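Erythropoietin (Homo sapiens, PDB 1EER) acts as a hormone that binds and dimerises the erythropoietin receptor, activating JAK2 and so controlling red-cell proliferation, differentiation and circulating mass. Local coordinates at residues 39-44 and 131-136; 110-115 and 155-160; 27-32 and 86-91; 73-78 and 97-102; 17-22 and 144-149. The protein carries 5 engineered substitutions. One frame throughout, in Å; residues are numbered along the deposited sequence.

Contact 1 of 5, residues 39-44 and 131-136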
# COMPACT_ATOMS: atom_id res chain seq x y z
N ILE A 39 24.88 -10.12 0.87
CA ILE A 39 24.63 -8.70 1.04
C ILE A 39 24.03 -8.48 2.42
O ILE A 39 22.99 -9.04 2.76
CB ILE A 39 23.63 -8.17 -0.03
CG1 ILE A 39 24.18 -8.47 -1.42
CG2 ILE A 39 23.39 -6.67 0.16
CD1 ILE A 39 23.47 -7.73 -2.54
N THR A 40 24.71 -7.67 3.24
CA THR A 40 24.24 -7.38 4.58
C THR A 40 22.91 -6.63 4.51
O THR A 40 22.74 -5.72 3.71
CB THR A 40 25.27 -6.54 5.34
OG1 THR A 40 26.53 -7.22 5.35
CG2 THR A 40 24.81 -6.30 6.78
N VAL A 41 21.97 -7.01 5.36
CA VAL A 41 20.66 -6.37 5.36
C VAL A 41 20.25 -6.05 6.79
O VAL A 41 20.85 -6.56 7.74
CB VAL A 41 19.60 -7.30 4.73
CG1 VAL A 41 19.83 -7.39 3.23
CG2 VAL A 41 19.68 -8.69 5.35
N PRO A 42 19.24 -5.20 6.98
CA PRO A 42 18.90 -4.93 8.38
C PRO A 42 18.04 -6.04 8.96
O PRO A 42 17.61 -6.96 8.26
CB PRO A 42 18.17 -3.58 8.32
CG PRO A 42 17.62 -3.51 6.91
CD PRO A 42 18.38 -4.46 6.03
N ASP A 43 17.80 -5.98 10.26
CA ASP A 43 16.96 -6.97 10.91
C ASP A 43 15.58 -6.35 10.83
O ASP A 43 15.42 -5.17 11.14
CB ASP A 43 17.35 -7.16 12.37
CG ASP A 43 16.52 -8.24 13.06
OD1 ASP A 43 15.47 -8.63 12.52
OD2 ASP A 43 16.93 -8.70 14.14
N THR A 44 14.58 -7.12 10.41
CA THR A 44 13.23 -6.57 10.31
C THR A 44 12.25 -7.03 11.38
O THR A 44 11.12 -6.54 11.45
CB THR A 44 12.61 -6.86 8.92
OG1 THR A 44 12.25 -8.24 8.84
CG2 THR A 44 13.60 -6.53 7.82
N ARG A 131 24.91 -9.08 15.55
CA ARG A 131 23.76 -9.52 14.76
C ARG A 131 24.22 -9.93 13.36
O ARG A 131 24.54 -11.09 13.12
CB ARG A 131 22.72 -8.39 14.66
CG ARG A 131 21.29 -8.79 15.02
CD ARG A 131 21.00 -10.25 14.68
NE ARG A 131 19.58 -10.49 14.45
CZ ARG A 131 19.05 -11.70 14.23
NH1 ARG A 131 19.84 -12.77 14.21
NH2 ARG A 131 17.75 -11.83 14.03
N THR A 132 24.26 -8.95 12.46
CA THR A 132 24.67 -9.16 11.07
C THR A 132 23.89 -10.22 10.30
O THR A 132 24.23 -11.41 10.29
CB THR A 132 26.18 -9.46 10.97
OG1 THR A 132 26.91 -8.24 11.16
CG2 THR A 132 26.53 -10.02 9.60
N ILE A 133 22.82 -9.77 9.66
CA ILE A 133 21.96 -10.61 8.86
C ILE A 133 22.34 -10.34 7.41
O ILE A 133 22.72 -9.22 7.07
CB ILE A 133 20.47 -10.24 9.07
CG1 ILE A 133 20.06 -10.51 10.51
CG2 ILE A 133 19.58 -11.03 8.12
CD1 ILE A 133 18.67 -10.06 10.84
N THR A 134 22.24 -11.35 6.57
CA THR A 134 22.57 -11.17 5.16
C THR A 134 21.63 -11.96 4.28
O THR A 134 20.83 -12.77 4.75
CB THR A 134 24.01 -11.63 4.84
OG1 THR A 134 24.10 -13.05 4.99
CG2 THR A 134 25.02 -10.96 5.76
N ALA A 135 21.73 -11.70 2.98
CA ALA A 135 20.92 -12.39 1.98
C ALA A 135 21.81 -12.67 0.78
O ALA A 135 22.75 -11.92 0.51
CB ALA A 135 19.73 -11.51 1.56
N ASP A 136 21.54 -13.77 0.08
CA ASP A 136 22.31 -14.12 -1.10
C ASP A 136 21.39 -14.38 -2.29
O ASP A 136 21.79 -14.98 -3.28
CB ASP A 136 23.21 -15.34 -0.84
CG ASP A 136 22.45 -16.54 -0.29
OD1 ASP A 136 21.55 -17.05 -1.00
OD2 ASP A 136 22.76 -16.98 0.84

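Contact 2 of 5, residues 110-115 and 155-160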
# COMPACT_ATOMS: atom_id res chain seq x y z
N ARG A 110 13.40 11.80 7.20
CA ARG A 110 14.18 12.88 7.76
C ARG A 110 13.28 14.04 8.14
O ARG A 110 13.40 14.61 9.21
CB ARG A 110 15.22 13.35 6.74
CG ARG A 110 15.87 14.68 7.09
CD ARG A 110 16.92 15.03 6.06
NE ARG A 110 17.73 13.87 5.71
CZ ARG A 110 18.15 13.60 4.48
NH1 ARG A 110 17.84 14.43 3.49
NH2 ARG A 110 18.87 12.52 4.24
N ALA A 111 12.37 14.39 7.24
CA ALA A 111 11.45 15.49 7.48
C ALA A 111 10.65 15.17 8.73
O ALA A 111 10.22 16.07 9.44
CB ALA A 111 10.53 15.68 6.30
N LEU A 112 10.47 13.88 8.98
CA LEU A 112 9.74 13.41 10.14
C LEU A 112 10.58 13.56 11.41
O LEU A 112 10.08 13.44 12.53
CB LEU A 112 9.35 11.94 9.95
CG LEU A 112 7.97 11.42 10.38
CD1 LEU A 112 8.14 10.01 10.90
CD2 LEU A 112 7.33 12.31 11.44
N GLY A 113 11.87 13.82 11.23
CA GLY A 113 12.75 14.00 12.38
C GLY A 113 13.52 12.76 12.74
O GLY A 113 14.26 12.76 13.73
N ALA A 114 13.36 11.71 11.93
CA ALA A 114 14.01 10.42 12.14
C ALA A 114 15.53 10.47 12.18
O ALA A 114 16.16 9.87 13.06
CB ALA A 114 13.57 9.44 11.06
N GLN A 115 16.13 11.18 11.22
CA GLN A 115 17.58 11.28 11.18
C GLN A 115 18.14 12.07 12.36
O GLN A 115 19.18 11.71 12.92
CB GLN A 115 18.04 11.93 9.87
CG GLN A 115 19.55 11.98 9.78
CD GLN A 115 20.03 12.67 8.54
OE1 GLN A 115 19.52 13.73 8.16
NE2 GLN A 115 21.03 12.08 7.89
N LEU A 155 5.46 1.16 11.75
CA LEU A 155 5.23 1.33 13.19
C LEU A 155 5.80 2.65 13.70
O LEU A 155 5.11 3.39 14.40
CB LEU A 155 5.85 0.17 13.98
CG LEU A 155 5.09 -1.17 13.93
CD1 LEU A 155 5.85 -2.20 14.75
CD2 LEU A 155 3.67 -1.00 14.45
N TYR A 156 7.05 2.93 13.35
CA TYR A 156 7.67 4.17 13.78
C TYR A 156 6.88 5.37 13.23
O TYR A 156 6.52 6.29 13.97
CB TYR A 156 9.12 4.23 13.30
CG TYR A 156 9.69 5.62 13.37
CD1 TYR A 156 9.91 6.22 14.61
CD2 TYR A 156 9.94 6.36 12.22
CE1 TYR A 156 10.35 7.53 14.70
CE2 TYR A 156 10.37 7.68 12.31
CZ TYR A 156 10.57 8.26 13.56
OH TYR A 156 10.98 9.56 13.68
N THR A 157 6.61 5.35 11.93
CA THR A 157 5.88 6.44 11.28
C THR A 157 4.50 6.69 11.90
O THR A 157 4.08 7.83 12.04
CB THR A 157 5.69 6.16 9.78
OG1 THR A 157 6.96 6.25 9.11
CG2 THR A 157 4.76 7.18 9.18
N GLY A 158 3.80 5.61 12.26
CA GLY A 158 2.49 5.75 12.86
C GLY A 158 2.52 6.53 14.16
O GLY A 158 1.71 7.43 14.37
N GLU A 159 3.44 6.18 15.05
CA GLU A 159 3.54 6.86 16.33
C GLU A 159 4.05 8.29 16.22
O GLU A 159 3.52 9.20 16.86
CB GLU A 159 4.45 6.08 17.27
CG GLU A 159 4.77 6.81 18.56
CD GLU A 159 4.45 5.99 19.80
OE1 GLU A 159 4.69 4.77 19.79
OE2 GLU A 159 3.95 6.58 20.79
N ALA A 160 5.07 8.49 15.40
CA ALA A 160 5.69 9.80 15.24
C ALA A 160 4.76 10.86 14.66
O ALA A 160 4.88 12.04 14.96
CB ALA A 160 6.96 9.68 14.38

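Contact 3 of 5, residues 27-32 and 86-91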
# COMPACT_ATOMS: atom_id res chain seq x y z
N THR A 27 9.11 -14.78 -5.12
CA THR A 27 8.87 -16.09 -4.53
C THR A 27 8.89 -17.16 -5.65
O THR A 27 9.04 -18.35 -5.39
CB THR A 27 7.53 -16.12 -3.71
OG1 THR A 27 6.41 -15.81 -4.55
CG2 THR A 27 7.60 -15.13 -2.56
N GLY A 28 8.76 -16.72 -6.90
CA GLY A 28 8.81 -17.66 -8.00
C GLY A 28 10.17 -17.60 -8.66
O GLY A 28 10.34 -17.95 -9.82
N CYS A 29 11.16 -17.17 -7.87
CA CYS A 29 12.54 -16.99 -8.31
C CYS A 29 13.23 -18.20 -8.92
O CYS A 29 13.67 -18.16 -10.08
CB CYS A 29 13.39 -16.48 -7.15
SG CYS A 29 13.69 -14.70 -7.21
N ALA A 30 13.36 -19.26 -8.13
CA ALA A 30 14.02 -20.50 -8.55
C ALA A 30 15.53 -20.39 -8.36
O ALA A 30 16.01 -20.05 -7.28
CB ALA A 30 13.68 -20.82 -10.02
N GLU A 31 16.29 -20.69 -9.42
CA GLU A 31 17.74 -20.65 -9.37
C GLU A 31 18.25 -19.46 -10.18
O GLU A 31 19.45 -19.35 -10.43
CB GLU A 31 18.33 -21.94 -9.95
CG GLU A 31 18.29 -23.14 -9.01
CD GLU A 31 19.58 -23.33 -8.24
OE1 GLU A 31 19.70 -22.76 -7.13
OE2 GLU A 31 20.48 -24.05 -8.73
N HIS A 32 17.34 -18.59 -10.58
CA HIS A 32 17.70 -17.44 -11.40
C HIS A 32 17.81 -16.14 -10.61
O HIS A 32 17.82 -15.06 -11.19
CB HIS A 32 16.65 -17.25 -12.51
CG HIS A 32 16.11 -18.53 -13.07
ND1 HIS A 32 14.81 -18.94 -12.87
CD2 HIS A 32 16.68 -19.47 -13.86
CE1 HIS A 32 14.60 -20.08 -13.50
NE2 HIS A 32 15.72 -20.42 -14.12
N GLN A 86 22.74 -12.59 -16.57
CA GLN A 86 22.03 -13.54 -15.73
C GLN A 86 20.52 -13.50 -15.98
O GLN A 86 20.00 -12.56 -16.59
CB GLN A 86 22.34 -13.25 -14.26
CG GLN A 86 23.81 -13.44 -13.89
CD GLN A 86 24.27 -14.88 -14.01
OE1 GLN A 86 23.72 -15.67 -14.78
NE2 GLN A 86 25.30 -15.24 -13.24
N PRO A 87 19.80 -14.52 -15.50
CA PRO A 87 18.34 -14.63 -15.67
C PRO A 87 17.43 -13.57 -15.03
O PRO A 87 17.79 -12.40 -14.86
CB PRO A 87 18.03 -16.04 -15.14
CG PRO A 87 19.11 -16.32 -14.17
CD PRO A 87 20.34 -15.67 -14.74
N TRP A 88 16.23 -14.03 -14.70
CA TRP A 88 15.17 -13.23 -14.10
C TRP A 88 14.93 -11.83 -14.65
O TRP A 88 15.48 -10.84 -14.17
CB TRP A 88 15.35 -13.18 -12.58
CG TRP A 88 14.09 -13.56 -11.86
CD1 TRP A 88 13.53 -12.94 -10.78
CD2 TRP A 88 13.19 -14.61 -12.23
NE1 TRP A 88 12.34 -13.54 -10.44
CE2 TRP A 88 12.11 -14.57 -11.31
CE3 TRP A 88 13.19 -15.58 -13.24
CZ2 TRP A 88 11.04 -15.47 -11.38
CZ3 TRP A 88 12.13 -16.47 -13.30
CH2 TRP A 88 11.07 -16.41 -12.38
N GLU A 89 14.08 -11.79 -15.67
CA GLU A 89 13.68 -10.56 -16.33
C GLU A 89 12.86 -9.62 -15.43
O GLU A 89 12.90 -8.40 -15.61
CB GLU A 89 12.85 -10.90 -17.57
CG GLU A 89 12.29 -9.70 -18.32
CD GLU A 89 13.05 -9.41 -19.61
OE1 GLU A 89 14.29 -9.58 -19.62
OE2 GLU A 89 12.41 -9.01 -20.60
N PRO A 90 12.09 -10.18 -14.47
CA PRO A 90 11.29 -9.33 -13.59
C PRO A 90 12.07 -8.46 -12.61
O PRO A 90 11.65 -7.36 -12.28
CB PRO A 90 10.39 -10.33 -12.84
CG PRO A 90 10.55 -11.64 -13.57
CD PRO A 90 11.91 -11.61 -14.17
N LEU A 91 13.21 -8.97 -12.17
CA LEU A 91 14.05 -8.27 -11.20
C LEU A 91 14.32 -6.79 -11.43
O LEU A 91 14.21 -5.98 -10.51
CB LEU A 91 15.40 -8.99 -11.06
CG LEU A 91 15.42 -10.26 -10.22
CD1 LEU A 91 16.83 -10.81 -10.17
CD2 LEU A 91 14.92 -9.96 -8.83

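Contact 4 of 5, residues 73-78 and 97-102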
# COMPACT_ATOMS: atom_id res chain seq x y z
N ALA A 73 21.99 -2.05 0.57
CA ALA A 73 21.77 -3.42 0.13
C ALA A 73 21.14 -3.43 -1.25
O ALA A 73 21.56 -4.16 -2.15
CB ALA A 73 20.88 -4.14 1.12
N VAL A 74 20.12 -2.60 -1.43
CA VAL A 74 19.44 -2.52 -2.71
C VAL A 74 20.37 -1.95 -3.80
O VAL A 74 20.41 -2.46 -4.92
CB VAL A 74 18.15 -1.66 -2.57
CG1 VAL A 74 17.30 -1.75 -3.83
CG2 VAL A 74 17.35 -2.14 -1.36
N LEU A 75 21.11 -0.90 -3.46
CA LEU A 75 22.03 -0.30 -4.42
C LEU A 75 23.02 -1.36 -4.88
O LEU A 75 23.27 -1.51 -6.08
CB LEU A 75 22.75 0.87 -3.77
CG LEU A 75 21.83 2.07 -3.56
CD1 LEU A 75 22.46 3.09 -2.64
CD2 LEU A 75 21.51 2.68 -4.90
N ARG A 76 23.57 -2.11 -3.94
CA ARG A 76 24.51 -3.17 -4.28
C ARG A 76 23.81 -4.18 -5.19
O ARG A 76 24.38 -4.66 -6.16
CB ARG A 76 25.02 -3.87 -3.02
CG ARG A 76 26.54 -3.86 -2.88
CD ARG A 76 27.18 -5.04 -3.61
NE ARG A 76 27.71 -4.66 -4.92
CZ ARG A 76 28.61 -5.36 -5.60
NH1 ARG A 76 29.09 -6.49 -5.10
NH2 ARG A 76 29.04 -4.93 -6.78
N GLY A 77 22.56 -4.51 -4.87
CA GLY A 77 21.83 -5.45 -5.69
C GLY A 77 21.66 -4.93 -7.10
O GLY A 77 21.71 -5.68 -8.07
N GLN A 78 21.46 -3.62 -7.20
CA GLN A 78 21.28 -2.99 -8.50
C GLN A 78 22.55 -3.11 -9.36
O GLN A 78 22.48 -3.45 -10.54
CB GLN A 78 20.92 -1.52 -8.30
CG GLN A 78 20.77 -0.73 -9.57
CD GLN A 78 20.64 0.75 -9.30
OE1 GLN A 78 21.29 1.28 -8.40
NE2 GLN A 78 19.81 1.43 -10.08
N LYS A 97 12.40 0.38 -8.74
CA LYS A 97 11.37 0.98 -7.90
C LYS A 97 11.87 1.06 -6.44
O LYS A 97 11.58 2.03 -5.72
CB LYS A 97 10.08 0.15 -7.96
CG LYS A 97 9.40 0.15 -9.30
CD LYS A 97 8.60 -1.12 -9.49
CE LYS A 97 7.53 -0.93 -10.53
NZ LYS A 97 6.67 0.23 -10.19
N ALA A 98 12.60 0.04 -6.01
CA ALA A 98 13.14 -0.03 -4.66
C ALA A 98 14.16 1.07 -4.43
O ALA A 98 14.12 1.77 -3.41
CB ALA A 98 13.78 -1.40 -4.42
N VAL A 99 15.08 1.23 -5.38
CA VAL A 99 16.09 2.27 -5.27
C VAL A 99 15.37 3.62 -5.24
O VAL A 99 15.68 4.50 -4.44
CB VAL A 99 17.06 2.24 -6.48
CG1 VAL A 99 17.99 3.45 -6.45
CG2 VAL A 99 17.88 0.95 -6.45
N SER A 100 14.37 3.76 -6.11
CA SER A 100 13.59 4.98 -6.22
C SER A 100 12.75 5.20 -4.97
O SER A 100 12.73 6.31 -4.41
CB SER A 100 12.67 4.88 -7.44
OG SER A 100 11.71 5.92 -7.42
N GLY A 101 12.06 4.15 -4.53
CA GLY A 101 11.23 4.24 -3.35
C GLY A 101 12.01 4.52 -2.07
O GLY A 101 11.62 5.39 -1.28
N LEU A 102 13.11 3.79 -1.87
CA LEU A 102 13.95 3.97 -0.69
C LEU A 102 14.48 5.39 -0.63
O LEU A 102 14.61 5.98 0.45
CB LEU A 102 15.11 2.97 -0.69
CG LEU A 102 14.75 1.57 -0.15
CD1 LEU A 102 15.92 0.62 -0.31
CD2 LEU A 102 14.35 1.67 1.31

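Contact 5 of 5, residues 17-22 and 144-149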
# COMPACT_ATOMS: atom_id res chain seq x y z
N LEU A 17 3.04 -1.30 -0.83
CA LEU A 17 2.42 -2.19 -1.81
C LEU A 17 3.41 -2.56 -2.91
O LEU A 17 3.36 -3.65 -3.47
CB LEU A 17 1.17 -1.54 -2.41
CG LEU A 17 0.05 -1.28 -1.41
CD1 LEU A 17 -1.07 -0.50 -2.09
CD2 LEU A 17 -0.46 -2.59 -0.84
N GLU A 18 4.32 -1.64 -3.23
CA GLU A 18 5.34 -1.92 -4.23
C GLU A 18 6.21 -3.05 -3.71
O GLU A 18 6.49 -4.01 -4.42
CB GLU A 18 6.20 -0.68 -4.45
CG GLU A 18 6.15 -0.11 -5.86
CD GLU A 18 6.54 1.35 -5.90
OE1 GLU A 18 7.51 1.74 -5.21
OE2 GLU A 18 5.86 2.12 -6.62
N ALA A 19 6.64 -2.91 -2.45
CA ALA A 19 7.49 -3.90 -1.81
C ALA A 19 6.82 -5.27 -1.72
O ALA A 19 7.47 -6.31 -1.88
CB ALA A 19 7.90 -3.42 -0.42
N LYS A 20 5.51 -5.27 -1.49
CA LYS A 20 4.73 -6.51 -1.40
C LYS A 20 4.80 -7.23 -2.74
O LYS A 20 5.02 -8.44 -2.81
CB LYS A 20 3.28 -6.20 -1.05
CG LYS A 20 2.36 -7.40 -0.89
CD LYS A 20 1.10 -6.99 -0.14
CE LYS A 20 -0.07 -7.88 -0.48
NZ LYS A 20 0.06 -9.24 0.12
N GLU A 21 4.62 -6.47 -3.82
CA GLU A 21 4.66 -7.03 -5.16
C GLU A 21 6.06 -7.55 -5.46
O GLU A 21 6.24 -8.60 -6.07
CB GLU A 21 4.22 -5.99 -6.19
CG GLU A 21 4.18 -6.49 -7.63
CD GLU A 21 3.17 -7.60 -7.85
OE1 GLU A 21 2.29 -7.79 -6.99
OE2 GLU A 21 3.26 -8.29 -8.90
N ALA A 22 7.07 -6.80 -5.02
CA ALA A 22 8.45 -7.22 -5.25
C ALA A 22 8.66 -8.55 -4.53
O ALA A 22 9.09 -9.53 -5.14
CB ALA A 22 9.41 -6.16 -4.70
N VAL A 144 12.85 -8.87 2.80
CA VAL A 144 13.34 -8.01 3.87
C VAL A 144 12.87 -6.56 3.61
O VAL A 144 12.49 -5.83 4.54
CB VAL A 144 14.91 -8.05 3.95
CG1 VAL A 144 15.44 -6.84 4.70
CG2 VAL A 144 15.37 -9.34 4.61
N TYR A 145 12.92 -6.16 2.34
CA TYR A 145 12.51 -4.82 1.93
C TYR A 145 11.06 -4.59 2.37
O TYR A 145 10.75 -3.57 2.98
CB TYR A 145 12.63 -4.70 0.40
CG TYR A 145 12.06 -3.43 -0.21
CD1 TYR A 145 12.41 -2.17 0.29
CD2 TYR A 145 11.22 -3.48 -1.32
CE1 TYR A 145 11.94 -1.00 -0.31
CE2 TYR A 145 10.74 -2.31 -1.93
CZ TYR A 145 11.10 -1.07 -1.41
OH TYR A 145 10.63 0.08 -2.00
N SER A 146 10.19 -5.55 2.06
CA SER A 146 8.77 -5.47 2.43
C SER A 146 8.54 -5.55 3.95
O SER A 146 7.81 -4.73 4.51
CB SER A 146 7.98 -6.60 1.74
OG SER A 146 6.61 -6.59 2.12
N ASN A 147 9.17 -6.52 4.61
CA ASN A 147 9.00 -6.68 6.05
C ASN A 147 9.47 -5.44 6.81
O ASN A 147 8.88 -5.07 7.83
CB ASN A 147 9.77 -7.91 6.55
CG ASN A 147 8.94 -9.19 6.47
OD1 ASN A 147 7.72 -9.15 6.31
ND2 ASN A 147 9.60 -10.33 6.60
N PHE A 148 10.52 -4.79 6.31
CA PHE A 148 11.03 -3.58 6.97
C PHE A 148 10.09 -2.37 6.84
O PHE A 148 9.79 -1.70 7.84
CB PHE A 148 12.41 -3.20 6.41
CG PHE A 148 13.11 -2.15 7.23
CD1 PHE A 148 12.84 -0.80 7.04
CD2 PHE A 148 14.05 -2.52 8.20
CE1 PHE A 148 13.49 0.17 7.79
CE2 PHE A 148 14.69 -1.55 8.97
CZ PHE A 148 14.42 -0.20 8.76
N LEU A 149 9.65 -2.09 5.62
CA LEU A 149 8.77 -0.95 5.38
C LEU A 149 7.40 -1.15 6.03
O LEU A 149 6.85 -0.24 6.64
CB LEU A 149 8.58 -0.71 3.88
CG LEU A 149 9.76 -0.65 2.91
CD1 LEU A 149 9.24 -0.31 1.53
CD2 LEU A 149 10.78 0.37 3.37
O HOH W 1 9.69 -0.00 -4.24

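Contact 1 of 5, residues 39-44 and 131-136
Ile-39 and Ala-135 face each other as an antiparallel hydrogen-bonded pair in a two-stranded ribbon made by strands 34-41 and 133-137. The ribbon pairs the two long crossover connections, the one after helix 9-25 and the one before helix 138-161, as in long-chain helical cytokines. Ile-39 N donates to Ala-135 O at 2.8 Å, and Ala-135 N answers to Ile-39 O. Next along, Thr-40 and Thr-134 form a non-hydrogen-bonded pair. A further backbone bond runs from Val-41 N to Ile-133 O.

The apolar contacts gather on the side of the ribbon that carries Ile-39, Val-41 and Ala-135. Chi1 of -71° puts Val-41 CG1 beside the backbone N, which leaves CG2 between N and the carbonyl carbon; from there CG2 meets Ile-133 CG2 at 3.6 Å, the two side chains crossing at about a right angle. Ile-133 CD1 lies 3.5 Å from Asp-43 CB and also sits over the rim of one guanidinium face of Arg-131.

The charged pair lies beyond the strands. Arg-131 presents NE and NH2 side-on, both to Asp-43 OD2 and each 3.2 Å from it. That oxygen lies in the guanidinium plane, yet both nitrogens come to it from one face of the carboxylate. Asp-43 OD1 accepts from Lys-45 N, while Arg-131 NH1 bonds to the backbone of another protein's chain.

Backbone bonds thus join the strands, and a salt bridge, covered on one side by Ile-133, ties the flanking loops. Having both carboxylate oxygens engaged probably favours a charged Asp-43.

Contact 2 of 5, residues 110-115 and 155-160
Leu-112 and Tyr-156 approach from opposite directions, the leucine from the corner between helices 91-111 and 114-120, the tyrosine from helix 138-161. The tyrosine swings CG opposite its backbone N (chi1 164°), which carries the phenol out from its helix toward that corner. Leu-112 CD1 comes to Tyr-156 CE2 at 3.5 Å, meeting the ring obliquely. The same methyl rests 3.7 Å from Ala-160 CB, one turn further on, so CD1 meets both the ring and the alanine, while CD2 reaches the alanine alone.

Ala-114 takes the far end of the phenol. Its CB points toward helix 138-161 and lies 3.7 Å from Tyr-156 OH, and the same hydroxyl, Tyr-156 OH, is 3.5 Å from Ala-114 CA. Between these two contributors the chain turns at Gly-113, whose positive phi of 97° closes a Schellman motif at the end of one helix and which serves as N-cap of the next.

Around this packing, Tyr-156 also touches Val-63 of helix 56-82, and Leu-112 is met by Pro-3 and Ile-6 from the N-terminal loop. The corner after helix 91-111 is thus packed onto the last turns of helix 138-161, with helix 56-82 alongside.

Contact 3 of 5, residues 27-32 and 86-91
His-32 closes a type II' beta turn begun at Cys-29, and its CA comes 5.2 Å from that of Pro-87, where the loop after helix 9-25 runs beside the connection between helices 56-82 and 91-111. Across the contact, Trp-88 is the side chain on which the turn packs. Cys-29 O stands over one face of the indole, near its rim, with Pro-90 CD on the opposite face. Cys-29 SG comes in obliquely, 4.2 Å from the centroid of the Trp-88 five-membered ring, in a sulfur-aromatic contact; this sulfur is tied to Cys-33 by a disulfide. At the far end of the indole, Gly-28 O approaches Trp-88 CZ2 at 3.0 Å, again obliquely.

The imidazole of His-32 lies beside the six-membered ring, its plane only 18° away from parallel. Sliding has carried the centroids 5.4 Å apart, so there is little overlap. His-32 ND1 donates to Cys-29 O at 3.1 Å, a bond within the turn that steadies the imidazole, though the oxygen is tilted 30° from the ring plane.

What joins the loops is thus sulfur, carbonyl and ring contact with one tryptophan. The disulfide and the ND1 bond probably help to fix the turn that meets Trp-88.

Contact 4 of 5, residues 73-78 and 97-102
Val-74 turns CG1 opposite its own N and CG2 opposite its carbonyl carbon (chi1 -171°), spreading its two methyls toward different residues of segment 97-102, on helix 91-111. CG1 takes Ala-98 CB at 3.6 Å and Val-99 CG2 at 3.8 Å. CG2 meets Leu-102 CD1 tip to tip, and at 3.3 Å this is tighter than ordinary van der Waals contact.

Val-99 holds nearly the same torsion (chi1 172°) and slides past Val-74 in the reverse sense. Its CG1 reaches Leu-75 CD2 at 3.9 Å, the two side chains crossing about at a right angle. Its other methyl, CG2, also touches the amide end of Gln-78, with OE1 3.9 Å away; the extended Gln-78 chain lays that amide across the valine without bonding to it.

The axes of the two segments run 9.5 Å apart and nearly antiparallel, as expected of neighbouring helices joined by a short connection. Leu-102 and Ala-98 also lie on Tyr-145 of helix 138-161, which continues the packing inward. Lys-97 takes no part here; its NZ pairs instead with an acidic side chain of another protein's chain.

Chemically this is an apolar, largely aliphatic interface: mostly methyl contacts, with the Gln-78 amide resting on Val-99, and packing that is locally tight where Val-74 CG2 meets Leu-102 CD1.

Contact 5 of 5, residues 17-22 and 144-149
Ala-19 is the residue that carries this contact: its single methyl meets Tyr-145, Ser-146 and Leu-149 of helix 138-161. The segment axes pass only 8.2 Å apart, and the CA atoms of Ala-19 and Ser-146 come within 4.7 Å, consistent with the small residues at the crossing.

Tyr-145 buries the next largest surface. With CG placed opposite the backbone N (chi1 172°), its ring extends past Ala-19, whose CB sits 3.4 Å from both CE2 and CD2 of Tyr-145, approaching the ring obliquely. Beyond the ring, a water in the ring plane lies near Tyr-145 OH and donates to Glu-18 OE1 at 3.0 Å; its separation from the hydroxyl is too short to be trusted in detail.

Ser-146 packs through carbon rather than oxygen. Its CB lies 3.8 Å from Ala-19 CB, and OG passes alongside the backbone at Lys-20, 4.0 Å from Lys-20 CA. Leu-149 adds CD1, 3.9 Å from Ala-19 CB.

Leu-105 of helix 91-111 packs against Leu-149, which also touches Leu-67 of helix 56-82. A close antiparallel pairing of the first and last long helices, at 151° here, belongs to the up-up-down-down four-helix bundle of the helical cytokines.

In the fold
From the N terminus, helix 9-25 opens contact 5, whose loop closes only when helix 138-161 returns. Contacts 3, 1 and 4 all lie nested within it. Contact 3 opens just after the first helix and closes at the start of helix 91-111, crossing contacts 1 and 4. Contact 4 opens on helix 56-82 and closes on helix 91-111; it is nested in contact 1, which opens on strand 34-41 and closes on strand 133-137, and touches it through Ala-73. Contact 4 also touches contact 5. Contact 2 opens last, crosses contacts 1 and 5, and ties the corner between helices 91-111 and 114-120 to the end of helix 138-161, its centre about 34 Å from that of contact 3.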